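PDB 4HPP: probable glutamine synthetase from Pseudomonas aeruginosa, which probably belongs to the glutamine synthetase family and, as modelled, holds a magnesium ion and a glutamic acid in its catalytic domain. Local coordinates for residues E115-R118 with Y119-S122. Sequence-based numbering, arbitrary orientation.
Sequences EVER and YRDS
Tyr119 lies one turn beyond Glu115 on the buried side of helix 108-121, with Glu115 O at the edge of its ring, 3.2 Å from Tyr119 CD1. The Glu115 carboxylate reaches the same ring through OE2, 3.5 Å from Tyr119 CE1, its plane turned 74° from that of the ring. A bend at chi2 lets its two oxygens each engage an arginine: OE1 accepts Arg118 NE at 2.6 Å, nearly along its C-O axis, while OE2 pairs with Arg354 of helix 342-358. Tyr119 is fixed at its far end too, where OH bonds to Leu350 O and Trp266 NE1, and its side chain touches Leu124 and Val126 of strand 124-137. The exposed side is looser. There Glu117 OE1 makes a weak bond, part of a salt bridge, to Arg120 NH2 (3.4 Å), the carboxylate and guanidinium planes being 51° apart. Asp121 OD2 comes within 3.0 Å of Glu117 OE1, a repulsion that the guanidinium probably offsets in part. Beneath these side chains the backbone is firm, with Asp121 N meeting Glu117 O at 2.7 Å. Regular i to i+4 bonding, with a buried tyrosine face and a charged face, marks the end of an amphipathic alpha-helix, here packed on strand 124-137.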
ATOM      1  N   GLU A 115       2.110  47.892  30.795  1.00 62.73           N
ATOM      2  CA  GLU A 115       2.989  48.801  30.086  1.00 60.66           C
ATOM      3  C   GLU A 115       2.205  49.503  29.025  1.00 54.58           C
ATOM      4  O   GLU A 115       2.390  50.692  28.783  1.00 57.71           O
ATOM      5  CB  GLU A 115       4.154  48.015  29.465  1.00 69.15           C
ATOM      6  CG  GLU A 115       5.119  48.838  28.620  1.00 70.16           C
ATOM      7  CD  GLU A 115       5.822  49.898  29.441  1.00 67.95           C
ATOM      8  OE1 GLU A 115       5.714  49.802  30.677  1.00 62.95           O
ATOM      9  OE2 GLU A 115       6.486  50.796  28.864  1.00 59.92           O
ATOM     10  N   VAL A 116       1.314  48.763  28.387  1.00 51.02           N
ATOM     11  CA  VAL A 116       0.320  49.389  27.501  1.00 60.64           C
ATOM     12  C   VAL A 116      -0.605  50.410  28.216  1.00 56.50           C
ATOM     13  O   VAL A 116      -0.740  51.538  27.741  1.00 52.15           O
ATOM     14  CB  VAL A 116      -0.445  48.326  26.693  1.00 60.27           C
ATOM     15  CG1 VAL A 116      -1.551  48.951  25.829  1.00 47.49           C
ATOM     16  CG2 VAL A 116       0.572  47.532  25.857  1.00 57.73           C
ATOM     17  N   GLU A 117      -1.181  50.014  29.356  1.00 55.26           N
ATOM     18  CA  GLU A 117      -1.786  50.959  30.320  1.00 66.63           C
ATOM     19  C   GLU A 117      -0.962  52.265  30.548  1.00 65.45           C
ATOM     20  O   GLU A 117      -1.472  53.358  30.280  1.00 63.76           O
ATOM     21  CB  GLU A 117      -2.104  50.269  31.672  1.00 66.95           C
ATOM     22  CG  GLU A 117      -2.857  51.115  32.730  1.00 81.63           C
ATOM     23  CD  GLU A 117      -4.162  51.791  32.233  1.00 95.72           C
ATOM     24  OE1 GLU A 117      -4.632  52.755  32.905  1.00 89.41           O
ATOM     25  OE2 GLU A 117      -4.730  51.385  31.177  1.00 92.84           O
ATOM     26  N   ARG A 118       0.284  52.137  31.036  1.00 55.70           N
ATOM     27  CA  ARG A 118       1.225  53.256  31.217  1.00 59.23           C
ATOM     28  C   ARG A 118       1.386  54.050  29.923  1.00 68.29           C
ATOM     29  O   ARG A 118       1.625  55.273  29.942  1.00 69.39           O
ATOM     30  CB  ARG A 118       2.626  52.777  31.661  1.00 53.72           C
ATOM     31  CG  ARG A 118       2.662  52.110  33.009  1.00 47.63           C
ATOM     32  CD  ARG A 118       4.072  51.869  33.504  1.00 54.27           C
ATOM     33  NE  ARG A 118       4.783  50.696  32.990  1.00 59.03           N
ATOM     34  CZ  ARG A 118       4.694  49.455  33.483  1.00 61.99           C
ATOM     35  NH1 ARG A 118       3.875  49.170  34.469  1.00 68.14           N
ATOM     36  NH2 ARG A 118       5.418  48.469  32.976  1.00 75.85           N
ATOM     37  N   TYR A 119       1.280  53.338  28.800  1.00 67.29           N
ATOM     38  CA  TYR A 119       1.210  54.022  27.543  1.00 60.32           C
ATOM     39  C   TYR A 119      -0.095  54.796  27.394  1.00 59.59           C
ATOM     40  O   TYR A 119      -0.042  55.996  27.080  1.00 64.31           O
ATOM     41  CB  TYR A 119       1.453  53.089  26.383  1.00 53.79           C
ATOM     42  CG  TYR A 119       2.873  53.157  25.868  1.00 45.47           C
ATOM     43  CD1 TYR A 119       3.904  52.439  26.513  1.00 44.34           C
ATOM     44  CD2 TYR A 119       3.198  53.938  24.738  1.00 37.53           C
ATOM     45  CE1 TYR A 119       5.215  52.453  26.040  1.00 40.71           C
ATOM     46  CE2 TYR A 119       4.506  53.958  24.261  1.00 38.78           C
ATOM     47  CZ  TYR A 119       5.514  53.219  24.921  1.00 43.13           C
ATOM     48  OH  TYR A 119       6.829  53.277  24.501  1.00 44.59           O
ATOM     49  N   ARG A 120      -1.235  54.144  27.652  1.00 51.59           N
ATOM     50  CA  ARG A 120      -2.542  54.793  27.495  1.00 50.74           C
ATOM     51  C   ARG A 120      -2.619  56.053  28.385  1.00 58.64           C
ATOM     52  O   ARG A 120      -2.972  57.125  27.902  1.00 54.80           O
ATOM     53  CB  ARG A 120      -3.706  53.844  27.807  1.00 50.31           C
ATOM     54  CG  ARG A 120      -4.941  54.005  26.889  1.00 63.87           C
ATOM     55  CD  ARG A 120      -6.237  53.361  27.411  1.00 68.47           C
ATOM     56  NE  ARG A 120      -6.344  53.492  28.872  1.00 90.29           N
ATOM     57  CZ  ARG A 120      -6.585  54.636  29.529  1.00100.18           C
ATOM     58  NH1 ARG A 120      -6.758  55.776  28.869  1.00103.28           N
ATOM     59  NH2 ARG A 120      -6.640  54.647  30.855  1.00 97.73           N
ATOM     60  N   ASP A 121      -2.249  55.915  29.661  1.00 62.15           N
ATOM     61  CA  ASP A 121      -2.290  56.998  30.661  1.00 66.35           C
ATOM     62  C   ASP A 121      -1.774  58.331  30.182  1.00 70.35           C
ATOM     63  O   ASP A 121      -2.379  59.357  30.475  1.00 89.72           O
ATOM     64  CB  ASP A 121      -1.528  56.612  31.932  1.00 66.54           C
ATOM     65  CG  ASP A 121      -2.340  55.698  32.837  1.00 74.27           C
ATOM     66  OD1 ASP A 121      -1.702  55.088  33.713  1.00 77.41           O
ATOM     67  OD2 ASP A 121      -3.598  55.576  32.669  1.00 70.33           O
ATOM     68  N   SER A 122      -0.659  58.312  29.461  1.00 74.84           N
ATOM     69  CA  SER A 122      -0.114  59.508  28.824  1.00 67.48           C
ATOM     70  C   SER A 122      -0.564  59.692  27.365  1.00 58.74           C
ATOM     71  O   SER A 122       0.087  60.407  26.612  1.00 56.75           O
ATOM     72  CB  SER A 122       1.408  59.488  28.884  1.00 64.84           C
ATOM     73  OG  SER A 122       1.882  58.529  27.979  1.00 64.81           O
TER